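Local coordinates for protein mandelate racemase/muconate lactonizing enzyme/Enolase superfamily (PDB 2HZG) that belongs to the enolase superfamily, joining an N-terminal capping domain to a TIM-type beta/alpha barrel that holds a sodium ion among three acidic side chains, at residues A[6-11]-A[69-74]; A[140-145]-A[164-169]; A[223-228]-A[273-278]; A[254-259]-A[279-284]; A[340-345]-A[362-367]. All coordinates share one frame; numbering follows the deposited sequence. Where two conformers were deposited one is given.

Interaction 1: A[6-11]-A[69-74]; sequences DAVDLF and DSVLGQ
The edge strand carrying Asp-6, Ala-7 and Val-8 runs past the turn at Val-71 to Gln-74 with Asp-6 CA and Gly-73 CA 5.8 Å apart, and no hydrogen bond crosses between the two segments themselves. This is the N-terminal capping domain of the enolase superfamily, where strand 5-14 is an outer strand of a three-stranded antiparallel meander. Asp-6 and Ala-7 both face Ala-34 of the next strand in a classic beta bulge. Across the contact, residues 71-74 form a type II beta turn closed by Gln-74 N to Val-71 O at 3.1 Å. Gly-73 takes its third position with a positive phi of 89°, and its backbone bonds to that of Ile-5, just before the segment.

Apolar methyls carry the contact. Val-8 points at the turn, and its CG2 branch does the touching. It is placed by a chi1 of -178°, which sets CG2 beside the backbone N and swings CG1 toward the carbonyl carbon. Val-71 meets it at about a right angle, its CG1 3.9 Å from Val-8 CG2. Val-8 also rests on Val-31 of the sheet and Phe-55 of helix 48-56, while Val-71 lies against Val-89 of helix 79-92, which ties strand, turn and helices together. Asp-6 CB leads away from the turn.

Leu-72 slants across Val-8 and lays its CD2 methyl on the strand. This CD2 lies 4.0 Å from Ala-7 CA, and the same methyl comes within 3.8 Å of Val-8 CG2.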
# COMPACT_ATOMS: atom_id res chain seq x y z
N ASP A 6 -0.41 -6.33 27.29
CA ASP A 6 -1.49 -5.77 28.10
C ASP A 6 -1.89 -4.36 27.66
O ASP A 6 -2.96 -3.88 27.97
CB ASP A 6 -1.06 -5.70 29.58
CG ASP A 6 -0.48 -7.02 30.11
OD1 ASP A 6 -1.18 -8.05 30.09
OD2 ASP A 6 0.68 -7.01 30.57
N ALA A 7 -0.97 -3.66 26.99
CA ALA A 7 -1.22 -2.26 26.60
C ALA A 7 -0.42 -1.91 25.35
O ALA A 7 0.72 -2.37 25.17
CB ALA A 7 -0.85 -1.29 27.76
N VAL A 8 -1.01 -1.10 24.50
CA VAL A 8 -0.30 -0.52 23.36
C VAL A 8 -0.79 0.89 23.29
O VAL A 8 -1.96 1.14 22.94
CB VAL A 8 -0.58 -1.23 22.01
CG1 VAL A 8 0.26 -0.61 20.87
CG2 VAL A 8 -0.35 -2.74 22.10
N ASP A 9 0.10 1.83 23.64
CA ASP A 9 -0.24 3.23 23.63
C ASP A 9 0.44 3.94 22.48
O ASP A 9 1.65 3.75 22.23
CB ASP A 9 0.12 3.90 24.97
CG ASP A 9 -0.71 3.35 26.11
OD1 ASP A 9 -1.96 3.41 26.00
OD2 ASP A 9 -0.11 2.82 27.06
N LEU A 10 -0.36 4.75 21.80
CA LEU A 10 0.02 5.41 20.56
C LEU A 10 0.08 6.92 20.78
O LEU A 10 -0.93 7.53 21.13
CB LEU A 10 -1.02 5.10 19.48
CG LEU A 10 -1.36 3.61 19.21
CD1 LEU A 10 -2.31 3.47 17.99
CD2 LEU A 10 -0.09 2.78 19.01
N PHE A 11 1.25 7.50 20.53
CA PHE A 11 1.52 8.91 20.76
C PHE A 11 1.74 9.63 19.45
O PHE A 11 2.75 9.43 18.79
CB PHE A 11 2.76 9.05 21.65
CG PHE A 11 2.58 8.47 23.03
CD1 PHE A 11 2.20 9.30 24.09
CD2 PHE A 11 2.77 7.10 23.26
CE1 PHE A 11 2.03 8.78 25.37
CE2 PHE A 11 2.59 6.57 24.54
CZ PHE A 11 2.22 7.41 25.60
N ASP A 69 -6.66 -5.97 17.29
CA ASP A 69 -7.23 -7.33 17.42
C ASP A 69 -6.19 -8.44 17.36
O ASP A 69 -6.39 -9.51 17.93
CB ASP A 69 -8.26 -7.60 16.30
CG ASP A 69 -9.65 -7.05 16.62
OD1 ASP A 69 -9.84 -6.40 17.67
OD2 ASP A 69 -10.56 -7.26 15.79
N SER A 70 -5.10 -8.19 16.64
CA SER A 70 -4.05 -9.18 16.47
C SER A 70 -2.86 -8.97 17.39
O SER A 70 -1.86 -9.69 17.30
CB SER A 70 -3.55 -9.15 15.01
OG SER A 70 -4.60 -9.51 14.12
N VAL A 71 -2.94 -7.95 18.24
CA VAL A 71 -1.81 -7.53 19.06
C VAL A 71 -2.15 -7.58 20.57
O VAL A 71 -1.45 -8.24 21.35
CB VAL A 71 -1.29 -6.12 18.64
CG1 VAL A 71 -0.12 -5.67 19.55
CG2 VAL A 71 -0.85 -6.09 17.17
N LEU A 72 -3.19 -6.86 20.98
CA LEU A 72 -3.59 -6.83 22.40
C LEU A 72 -3.94 -8.22 22.88
O LEU A 72 -4.72 -8.92 22.23
CB LEU A 72 -4.80 -5.90 22.63
CG LEU A 72 -4.52 -4.39 22.68
CD1 LEU A 72 -5.85 -3.65 22.97
CD2 LEU A 72 -3.47 -4.05 23.75
N GLY A 73 -3.34 -8.62 24.00
CA GLY A 73 -3.68 -9.90 24.64
C GLY A 73 -2.84 -11.03 24.11
O GLY A 73 -2.92 -12.16 24.61
N GLN A 74 -2.03 -10.75 23.10
CA GLN A 74 -1.17 -11.78 22.49
C GLN A 74 -0.00 -12.20 23.38
O GLN A 74 0.60 -11.37 24.05
CB GLN A 74 -0.66 -11.31 21.12
CG GLN A 74 -1.80 -11.28 20.09
CD GLN A 74 -2.25 -12.69 19.73
OE1 GLN A 74 -1.42 -13.59 19.67
NE2 GLN A 74 -3.55 -12.89 19.51

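Interaction 2: A[140-145]-A[164-169]; sequences LLFGDT and VKFGWG
Phe-142 lays its ring under the CB of Phe-166, where strands 135-141 and 163-167 run parallel as neighbours in the barrel. Starting at the backbone, Phe-142 N donates to Gly-167 O at 2.9 Å. Two more bonds, Leu-140 N to Lys-165 O and Gly-167 N to Leu-140 O, continue the parallel ladder below it. With chi1 at -80°, CG sits beside the backbone N, and this turns the ring along the neighbouring strand.

Phe-142 CB passes 3.5 Å from Trp-168 O. CG comes next, under Phe-166 CB, and beyond it CD2 lies 3.4 Å from the same Trp-168 oxygen. CE2 on that side comes 3.4 Å from Phe-166 O. CD1 and CE1 run beside Phe-166 CB and CG, and the tip, CZ, meets Phe-166 CB at 3.5 Å. The whole face is thus centred on one methylene: Phe-166 CB stands 3.4 Å from the ring centroid of Phe-142 and only 6° off its normal, a textbook CH-pi contact. The two rings themselves meet obliquely, their planes 32° apart. Phe-166 turns its ring edge to Leu-141 O, 3.4 Å from its CD1, and packs beside Leu-140 CB. On the other side of the strand, Leu-141 CD2 touches Trp-168 CD1 at 4.0 Å.

The two strands and helix 146-158 make a right-handed beta-alpha-beta unit of the barrel. Phe-166 fills the layer between sheet and helices, against Arg-152 and Ala-153 of helix 146-158 and Ala-186 of helix 176-190, while Phe-142 also leans on Val-198 of strand 195-199.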
# COMPACT_ATOMS: atom_id res chain seq x y z
N LEU A 140 20.60 15.07 3.98
CA LEU A 140 20.17 16.46 3.98
C LEU A 140 19.18 16.75 2.86
O LEU A 140 19.08 15.99 1.92
CB LEU A 140 21.40 17.39 3.81
CG LEU A 140 22.41 17.38 4.96
CD1 LEU A 140 23.69 18.12 4.55
CD2 LEU A 140 21.79 18.00 6.20
N LEU A 141 18.48 17.87 2.94
CA LEU A 141 17.66 18.28 1.81
C LEU A 141 18.44 19.29 0.96
O LEU A 141 19.20 20.11 1.47
CB LEU A 141 16.35 18.87 2.29
CG LEU A 141 15.46 17.92 3.10
CD1 LEU A 141 14.27 18.65 3.64
CD2 LEU A 141 15.02 16.67 2.31
N PHE A 142 18.26 19.21 -0.35
CA PHE A 142 18.69 20.30 -1.23
C PHE A 142 18.12 21.64 -0.75
O PHE A 142 16.94 21.73 -0.43
CB PHE A 142 18.22 20.06 -2.68
CG PHE A 142 19.08 19.10 -3.44
CD1 PHE A 142 20.34 19.50 -3.90
CD2 PHE A 142 18.61 17.81 -3.74
CE1 PHE A 142 21.14 18.63 -4.61
CE2 PHE A 142 19.41 16.94 -4.47
CZ PHE A 142 20.69 17.34 -4.90
N GLY A 143 18.98 22.67 -0.72
CA GLY A 143 18.53 24.03 -0.48
C GLY A 143 17.69 24.52 -1.65
O GLY A 143 17.73 23.93 -2.73
N ASP A 144 16.93 25.58 -1.44
CA ASP A 144 16.12 26.17 -2.49
C ASP A 144 16.97 26.84 -3.57
O ASP A 144 16.49 27.07 -4.68
CB ASP A 144 15.10 27.16 -1.90
CG ASP A 144 14.03 26.46 -1.04
OD1 ASP A 144 13.98 25.20 -1.02
OD2 ASP A 144 13.22 27.17 -0.38
N THR A 145 18.23 27.14 -3.26
CA THR A 145 19.15 27.70 -4.25
C THR A 145 20.41 26.87 -4.16
O THR A 145 20.64 26.22 -3.13
CB THR A 145 19.50 29.19 -3.96
OG1 THR A 145 20.14 29.28 -2.69
CG2 THR A 145 18.25 30.09 -3.95
N VAL A 164 27.94 12.76 1.96
CA VAL A 164 26.71 13.56 2.06
C VAL A 164 25.71 13.13 0.99
O VAL A 164 26.10 12.81 -0.15
CB VAL A 164 26.98 15.10 1.92
CG1 VAL A 164 25.69 15.89 1.98
CG2 VAL A 164 27.95 15.62 3.00
N LYS A 165 24.42 13.12 1.35
CA LYS A 165 23.34 12.92 0.39
C LYS A 165 22.44 14.14 0.45
O LYS A 165 22.15 14.64 1.53
CB LYS A 165 22.52 11.67 0.72
CG LYS A 165 21.46 11.34 -0.34
CD LYS A 165 20.80 10.02 -0.05
CE LYS A 165 19.65 10.17 0.94
NZ LYS A 165 19.03 8.83 1.24
N PHE A 166 22.05 14.66 -0.70
CA PHE A 166 20.99 15.65 -0.76
C PHE A 166 19.76 15.05 -1.43
O PHE A 166 19.88 14.31 -2.40
CB PHE A 166 21.44 16.89 -1.53
CG PHE A 166 22.43 17.72 -0.79
CD1 PHE A 166 22.00 18.65 0.13
CD2 PHE A 166 23.80 17.51 -0.97
CE1 PHE A 166 22.90 19.41 0.83
CE2 PHE A 166 24.71 18.28 -0.26
CZ PHE A 166 24.25 19.20 0.65
N GLY A 167 18.59 15.40 -0.92
CA GLY A 167 17.36 14.86 -1.46
C GLY A 167 16.36 15.95 -1.63
O GLY A 167 16.45 16.99 -0.97
N TRP A 168 15.41 15.73 -2.54
CA TRP A 168 14.18 16.52 -2.58
C TRP A 168 14.46 18.03 -2.77
O TRP A 168 15.29 18.41 -3.61
CB TRP A 168 13.34 16.27 -1.31
CG TRP A 168 13.03 14.80 -1.01
CD1 TRP A 168 13.83 13.90 -0.33
CD2 TRP A 168 11.84 14.09 -1.35
NE1 TRP A 168 13.20 12.68 -0.25
CE2 TRP A 168 11.97 12.77 -0.85
CE3 TRP A 168 10.66 14.43 -2.02
CZ2 TRP A 168 10.98 11.79 -1.02
CZ3 TRP A 168 9.65 13.46 -2.17
CH2 TRP A 168 9.83 12.16 -1.67
N GLY A 169 13.77 18.87 -2.00
CA GLY A 169 13.80 20.32 -2.28
C GLY A 169 13.37 20.51 -3.73
O GLY A 169 12.40 19.90 -4.18

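Interaction 3: A[223-228]-A[273-278]; sequences VLWLEE and FIQIDC. With NA (sodium ion), chain C.
Inside the beta/alpha barrel, next to the sodium site, Trp-225 and Glu-227 of strand 225-227 reach across to Phe-273 and Gln-275 of strand 273-276. The strands are not neighbours: strand 249-252 runs between them, their axes stay 9.6 Å apart at closest, and side chains alone bridge the gap.

Trp-225 holds its CG between the backbone N and the carbonyl carbon (chi1 78°), a crowded position that swings the indole into the barrel. There its CE3 stands over the centre of the Phe-273 ring, 3.7 Å from Phe-273 CG. The two rings meet obliquely, with planes 48° apart. Next to them, Leu-224 CG touches Phe-273 CZ at 4.2 Å.

The polar half centres on Glu-227 OE1. It accepts from Trp-225 NE1 at 3.0 Å through its anti lone pair, the one pointing away from OE2, and Gln-275 NE2 adds a weak bond of 2.9 Å. Lys-165 NZ also reaches OE1, in a salt bridge, so three donors converge on this oxygen, which should restrict the carboxylate's rotation. Gln-275 NE2 passes 3.2 Å from Trp-225 CZ2 as well, its amide standing nearly perpendicular to the indole plane.

The other oxygen faces the metal. Asp-199, Glu-254 and three waters complete the sodium shell, and Glu-227 OE2 binds the ion at 2.3 Å.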
# COMPACT_ATOMS: atom_id res chain seq x y z
N VAL A 223 28.78 11.37 -8.56
CA VAL A 223 27.73 10.87 -7.65
C VAL A 223 27.71 9.33 -7.58
O VAL A 223 27.75 8.62 -8.60
CB VAL A 223 26.35 11.47 -8.02
CG1 VAL A 223 25.22 10.89 -7.12
CG2 VAL A 223 26.38 12.99 -7.90
N LEU A 224 27.66 8.82 -6.35
CA LEU A 224 27.66 7.38 -6.11
C LEU A 224 26.34 6.70 -6.53
O LEU A 224 26.35 5.66 -7.19
CB LEU A 224 27.97 7.09 -4.63
CG LEU A 224 27.93 5.64 -4.13
CD1 LEU A 224 29.04 4.80 -4.78
CD2 LEU A 224 28.01 5.57 -2.59
N TRP A 225 25.21 7.27 -6.10
CA TRP A 225 23.93 6.69 -6.45
C TRP A 225 22.88 7.75 -6.64
O TRP A 225 22.98 8.88 -6.13
CB TRP A 225 23.48 5.61 -5.43
CG TRP A 225 22.89 6.11 -4.10
CD1 TRP A 225 21.82 6.96 -3.91
CD2 TRP A 225 23.33 5.73 -2.78
NE1 TRP A 225 21.59 7.14 -2.55
CE2 TRP A 225 22.50 6.40 -1.85
CE3 TRP A 225 24.35 4.90 -2.30
CZ2 TRP A 225 22.67 6.26 -0.46
CZ3 TRP A 225 24.51 4.76 -0.94
CH2 TRP A 225 23.67 5.43 -0.03
N LEU A 226 21.87 7.37 -7.41
CA LEU A 226 20.69 8.16 -7.66
C LEU A 226 19.55 7.39 -7.05
O LEU A 226 19.25 6.28 -7.46
CB LEU A 226 20.48 8.34 -9.17
CG LEU A 226 19.16 9.00 -9.58
CD1 LEU A 226 19.09 10.45 -9.05
CD2 LEU A 226 18.98 8.91 -11.11
N GLU A 227 18.91 8.00 -6.06
CA GLU A 227 17.93 7.33 -5.21
C GLU A 227 16.50 7.70 -5.60
O GLU A 227 16.20 8.86 -5.90
CB GLU A 227 18.24 7.69 -3.75
CG GLU A 227 17.25 7.20 -2.71
CD GLU A 227 17.74 7.46 -1.30
OE1 GLU A 227 18.97 7.55 -1.07
OE2 GLU A 227 16.89 7.52 -0.39
N GLU A 228 15.63 6.69 -5.64
CA GLU A 228 14.21 6.88 -5.94
C GLU A 228 13.93 7.72 -7.19
O GLU A 228 13.21 8.72 -7.10
CB GLU A 228 13.48 7.51 -4.73
CG GLU A 228 13.31 6.57 -3.54
CD GLU A 228 11.93 6.70 -2.90
OE1 GLU A 228 11.11 5.74 -3.06
OE2 GLU A 228 11.66 7.78 -2.29
N PHE A 273 21.72 -0.53 -4.66
CA PHE A 273 21.58 -0.31 -3.21
C PHE A 273 20.12 -0.48 -2.84
O PHE A 273 19.26 0.19 -3.41
CB PHE A 273 22.05 1.11 -2.78
CG PHE A 273 23.51 1.38 -3.09
CD1 PHE A 273 24.49 1.16 -2.11
CD2 PHE A 273 23.89 1.83 -4.35
CE1 PHE A 273 25.85 1.40 -2.40
CE2 PHE A 273 25.25 2.07 -4.65
CZ PHE A 273 26.23 1.86 -3.68
N ILE A 274 19.84 -1.37 -1.89
CA ILE A 274 18.49 -1.50 -1.34
C ILE A 274 18.46 -0.77 0.01
O ILE A 274 19.37 -0.93 0.83
CB ILE A 274 18.03 -3.00 -1.25
CG1 ILE A 274 16.55 -3.12 -0.81
CG2 ILE A 274 18.93 -3.82 -0.29
CD1 ILE A 274 15.51 -2.78 -1.89
N GLN A 275 17.45 0.06 0.20
CA GLN A 275 17.39 0.97 1.33
C GLN A 275 16.07 0.77 2.01
O GLN A 275 15.00 0.95 1.42
CB GLN A 275 17.55 2.43 0.88
CG GLN A 275 18.76 2.66 -0.03
CD GLN A 275 18.74 4.02 -0.69
OE1 GLN A 275 17.79 4.36 -1.40
NE2 GLN A 275 19.80 4.79 -0.49
N ILE A 276 16.14 0.41 3.29
CA ILE A 276 14.94 -0.05 3.98
C ILE A 276 14.66 0.75 5.23
O ILE A 276 15.55 0.98 6.05
CB ILE A 276 15.04 -1.56 4.34
CG1 ILE A 276 15.24 -2.42 3.07
CG2 ILE A 276 13.84 -2.00 5.22
CD1 ILE A 276 14.06 -2.41 2.09
N ASP A 277 13.41 1.17 5.36
CA ASP A 277 12.93 1.86 6.53
C ASP A 277 12.16 0.86 7.40
O ASP A 277 11.09 0.41 7.02
CB ASP A 277 12.02 3.02 6.12
CG ASP A 277 11.83 4.01 7.24
OD1 ASP A 277 11.46 3.59 8.35
OD2 ASP A 277 12.04 5.22 7.05
N CYS A 278 12.71 0.51 8.56
CA CYS A 278 11.99 -0.37 9.52
C CYS A 278 10.66 0.21 9.97
O CYS A 278 9.76 -0.53 10.33
CB CYS A 278 12.86 -0.69 10.74
SG CYS A 278 14.14 -1.82 10.25
NA NA C . 15.20 8.94 0.41
O HOH W 1 13.38 9.42 -1.72
O HOH W 2 13.33 9.92 1.68
O HOH W 3 16.48 9.65 2.52

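Interaction 4: A[254-259]-A[279-284]; sequences EAAHNF and GRIGGL. With NA (sodium ion), chain C.
Arg-280 NH1 is gripped twice by one residue: Glu-254 O takes one of its hydrogens at 2.9 Å, and Glu-254 OE1 accepts the other at 3.1 Å in a salt bridge. Both acceptors lie close to the guanidinium plane and both bonds are nearly straight. The glutamate sees them less regularly. The donor stands well above the plane of the backbone carbonyl, 73° out of it, and meets OE1 on its anti side. The arginine chain is extended from CG to NE, running alongside the glutamate, and carboxylate and guanidinium are turned 32° against each other.

The grip on OE1 is consistent with a role in orienting the carboxylate, whose OE2 binds the sodium ion at 2.2 Å. A water that ligates the same ion donates to Glu-254 OE1 at 2.6 Å, linking the second oxygen to the metal shell.

Farther along, the contact becomes apolar and backbone-lined. Ile-281 CD1 touches Ala-256 CB at 4.0 Å and lies 3.6 Å from Asn-258 O. His-257 CA gives a CA-H...O contact to Arg-280 O at 3.4 Å. His-257 also packs on Leu-97 of the second subunit.

Glu-254 follows strand 249-252, and Asp-199 and Glu-227 end strands 195-199 and 225-227. Three acidic ligands from successive barrel strands, backed here by a second-shell arginine, form the metal site characteristic of the enolase superfamily.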
# COMPACT_ATOMS: atom_id res chain seq x y z
N GLU A 254 13.03 2.56 0.03
CA GLU A 254 12.50 3.16 1.26
C GLU A 254 10.97 3.16 1.31
O GLU A 254 10.37 3.22 2.40
CB GLU A 254 12.99 4.58 1.42
CG GLU A 254 12.22 5.57 0.56
CD GLU A 254 12.69 6.96 0.81
OE1 GLU A 254 11.92 7.76 1.37
OE2 GLU A 254 13.87 7.23 0.48
N ALA A 255 10.34 3.10 0.15
CA ALA A 255 8.87 3.05 0.11
C ALA A 255 8.31 1.64 0.28
O ALA A 255 7.08 1.47 0.37
CB ALA A 255 8.34 3.69 -1.17
N ALA A 256 9.17 0.62 0.36
CA ALA A 256 8.68 -0.77 0.57
C ALA A 256 7.91 -0.87 1.89
O ALA A 256 8.44 -0.53 2.96
CB ALA A 256 9.83 -1.78 0.55
N HIS A 257 6.66 -1.29 1.81
CA HIS A 257 5.88 -1.53 3.03
C HIS A 257 5.67 -3.04 3.21
O HIS A 257 4.92 -3.47 4.07
CB HIS A 257 4.54 -0.76 3.02
CG HIS A 257 3.66 -1.09 1.84
ND1 HIS A 257 3.56 -0.27 0.74
CD2 HIS A 257 2.85 -2.15 1.60
CE1 HIS A 257 2.73 -0.81 -0.13
NE2 HIS A 257 2.27 -1.94 0.38
N ASN A 258 6.34 -3.83 2.38
CA ASN A 258 6.47 -5.25 2.64
C ASN A 258 7.76 -5.77 2.03
O ASN A 258 8.43 -5.06 1.28
CB ASN A 258 5.23 -6.05 2.16
CG ASN A 258 4.89 -5.80 0.69
OD1 ASN A 258 5.70 -6.08 -0.19
ND2 ASN A 258 3.70 -5.28 0.43
N PHE A 259 8.10 -7.01 2.36
CA PHE A 259 9.29 -7.66 1.85
C PHE A 259 9.34 -7.72 0.31
O PHE A 259 10.38 -7.46 -0.27
CB PHE A 259 9.45 -9.07 2.44
CG PHE A 259 10.48 -9.91 1.73
CD1 PHE A 259 11.83 -9.76 2.00
CD2 PHE A 259 10.09 -10.86 0.78
CE1 PHE A 259 12.78 -10.52 1.36
CE2 PHE A 259 11.03 -11.62 0.11
CZ PHE A 259 12.38 -11.46 0.40
N GLY A 279 10.54 1.54 9.96
CA GLY A 279 9.28 2.22 10.30
C GLY A 279 8.18 2.15 9.25
O GLY A 279 7.08 2.66 9.47
N ARG A 280 8.46 1.51 8.11
CA ARG A 280 7.48 1.38 7.01
C ARG A 280 7.23 -0.05 6.57
O ARG A 280 6.10 -0.42 6.22
CB ARG A 280 7.96 2.16 5.77
CG ARG A 280 8.02 3.65 5.95
CD ARG A 280 8.46 4.27 4.66
NE ARG A 280 8.47 5.73 4.75
CZ ARG A 280 9.18 6.54 3.97
NH1 ARG A 280 9.95 6.05 3.01
NH2 ARG A 280 9.11 7.84 4.16
N ILE A 281 8.29 -0.85 6.59
CA ILE A 281 8.25 -2.20 6.03
C ILE A 281 7.62 -3.26 6.96
O ILE A 281 7.46 -4.42 6.53
CB ILE A 281 9.66 -2.66 5.56
CG1 ILE A 281 9.53 -3.71 4.44
CG2 ILE A 281 10.54 -3.15 6.76
CD1 ILE A 281 10.83 -4.02 3.74
N GLY A 282 7.24 -2.89 8.18
CA GLY A 282 6.71 -3.86 9.14
C GLY A 282 7.68 -4.19 10.27
O GLY A 282 7.47 -5.16 11.00
N GLY A 283 8.73 -3.38 10.42
CA GLY A 283 9.67 -3.54 11.52
C GLY A 283 10.93 -4.30 11.16
O GLY A 283 11.33 -4.35 9.99
N LEU A 284 11.56 -4.88 12.18
CA LEU A 284 12.89 -5.47 12.04
C LEU A 284 12.86 -6.78 11.26
O LEU A 284 13.77 -7.07 10.50
CB LEU A 284 13.53 -5.70 13.42
CG LEU A 284 14.25 -4.52 14.12
CD1 LEU A 284 13.52 -3.19 14.03
CD2 LEU A 284 14.64 -4.84 15.57
NA NA C . 15.20 8.94 0.41
O HOH W 4 9.37 9.73 1.51
O HOH W 2 13.33 9.92 1.68
O HOH W 1 13.38 9.42 -1.72
O HOH W 3 16.48 9.65 2.52

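Interaction 5: A[340-345]-A[362-367]; sequences DITGDH and LGLQVA
This is a loop-to-loop contact with a single beta bridge, Thr-342 to Val-366, between the end of helix 336-340 and the start of helix 368-374, after the last strand of the beta/alpha barrel, 327-331. Two backbone bonds flank the bridge: Ala-367 N donates to Ile-341 O at 2.8 Å, and Gly-343 N to Gln-365 O at 2.9 Å. Ala-367 is the N-cap residue of helix 368-374, so the bridge lies directly before that helix. Ala-367 CB lies 3.5 Å from Asp-340 O.

The apolar side of the bridge faces the N-terminal capping domain. Ile-341 and Val-366 both pack on Leu-30 of strand 27-35, while Thr-342 and Val-366 lean on Leu-310 of helix 309-316.

Beyond Gly-343, a side chain takes over from the backbone. Asp-344 holds CG between its backbone N and carbonyl carbon (chi1 46°), which turns the carboxylate back to the other loop. Its OD1 accepts from Gln-365 N at 2.9 Å, almost straight at 175°, through the lone pair on the side of OD2. Leu-364 CD2 covers the same group, 3.7 Å from Asp-344 CG. Within the first loop, Thr-342 OG1 donates to Asp-344 O at 2.7 Å, tying the turn that presents the carboxylate.

The second oxygen works through water: one molecule donates to both Asp-344 OD2, at 2.6 Å, and Gly-363 O, at 2.7 Å.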
# COMPACT_ATOMS: atom_id res chain seq x y z
N ASP A 340 14.53 15.31 20.06
CA ASP A 340 14.03 15.27 21.45
C ASP A 340 13.40 13.94 21.82
O ASP A 340 13.22 13.65 23.02
CB ASP A 340 12.99 16.36 21.69
CG ASP A 340 13.60 17.76 21.70
OD1 ASP A 340 14.84 17.90 21.50
OD2 ASP A 340 12.81 18.73 21.89
N ILE A 341 13.07 13.13 20.81
CA ILE A 341 12.34 11.87 21.02
C ILE A 341 13.11 10.88 21.91
O ILE A 341 12.52 10.17 22.72
CB ILE A 341 11.89 11.21 19.67
CG1 ILE A 341 10.53 11.80 19.21
CG2 ILE A 341 11.79 9.65 19.80
CD1 ILE A 341 10.14 11.43 17.71
N THR A 342 14.42 10.80 21.74
CA THR A 342 15.22 9.96 22.62
C THR A 342 16.03 10.82 23.59
O THR A 342 16.50 11.93 23.23
CB THR A 342 16.15 9.00 21.86
OG1 THR A 342 17.02 9.75 21.01
CG2 THR A 342 15.35 8.00 21.03
N GLY A 343 16.18 10.33 24.82
CA GLY A 343 16.93 11.05 25.86
C GLY A 343 18.42 10.93 25.64
O GLY A 343 19.17 11.89 25.82
N ASP A 344 18.85 9.73 25.24
CA ASP A 344 20.20 9.50 24.75
C ASP A 344 20.20 9.33 23.22
O ASP A 344 19.13 9.26 22.59
CB ASP A 344 20.87 8.31 25.46
CG ASP A 344 19.96 7.06 25.56
OD1 ASP A 344 18.79 7.09 25.10
OD2 ASP A 344 20.44 6.05 26.14
N HIS A 345 21.39 9.32 22.63
CA HIS A 345 21.53 9.31 21.18
C HIS A 345 22.63 8.36 20.77
O HIS A 345 23.45 7.97 21.60
CB HIS A 345 21.81 10.72 20.66
CG HIS A 345 20.66 11.66 20.87
ND1 HIS A 345 20.55 12.45 22.00
CD2 HIS A 345 19.56 11.91 20.12
CE1 HIS A 345 19.44 13.17 21.92
NE2 HIS A 345 18.82 12.85 20.80
N LEU A 362 16.38 -1.73 21.51
CA LEU A 362 16.85 -0.72 20.57
C LEU A 362 17.92 0.19 21.18
O LEU A 362 18.50 1.03 20.49
CB LEU A 362 15.66 0.10 20.01
CG LEU A 362 14.67 -0.74 19.17
CD1 LEU A 362 13.43 0.06 18.70
CD2 LEU A 362 15.37 -1.38 17.95
N GLY A 363 18.16 0.04 22.49
CA GLY A 363 19.35 0.62 23.13
C GLY A 363 19.27 2.11 23.42
O GLY A 363 20.29 2.73 23.74
N LEU A 364 18.06 2.67 23.36
CA LEU A 364 17.83 4.09 23.60
C LEU A 364 16.54 4.28 24.36
O LEU A 364 15.60 3.49 24.21
CB LEU A 364 17.78 4.90 22.29
CG LEU A 364 19.05 4.86 21.44
CD1 LEU A 364 18.76 5.33 20.03
CD2 LEU A 364 20.20 5.69 22.08
N GLN A 365 16.50 5.32 25.17
CA GLN A 365 15.34 5.60 26.00
C GLN A 365 14.50 6.67 25.31
O GLN A 365 15.03 7.71 24.88
CB GLN A 365 15.83 6.08 27.38
CG GLN A 365 14.82 6.00 28.52
CD GLN A 365 14.66 4.59 29.11
OE1 GLN A 365 13.78 4.38 29.94
NE2 GLN A 365 15.48 3.63 28.67
N VAL A 366 13.19 6.43 25.22
CA VAL A 366 12.28 7.47 24.74
C VAL A 366 12.11 8.50 25.85
O VAL A 366 11.91 8.12 27.00
CB VAL A 366 10.92 6.87 24.23
CG1 VAL A 366 9.82 7.91 24.16
CG2 VAL A 366 11.14 6.21 22.88
N ALA A 367 12.23 9.78 25.50
CA ALA A 367 12.14 10.84 26.49
C ALA A 367 10.68 11.24 26.74
O ALA A 367 9.99 11.69 25.83
CB ALA A 367 12.99 12.05 26.07
O HOH W 5 20.05 3.47 26.30

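How the interactions relate
Interactions 3 and 4 share the sodium ion and three of its waters, with Glu-227 OE2 and Glu-254 OE2 only 3.2 Å apart at the metal. Interaction 2 meets interaction 3 through Lys-165 NZ, 2.6 Å from Glu-227 OE1, without touching interaction 4, and lies in the same barrel sheet as interaction 3. These three are buried, but differently: regular strand pairing in 2, side chains spanning the barrel interior in 3, a salt bridge behind the metal in 4. Interaction 5 is partly buried and relies on backbone bonds between loops, touching interaction 4 through Leu-284 and Leu-362. Interaction 1, a methyl contact at the surface of the capping domain, touches none of the others.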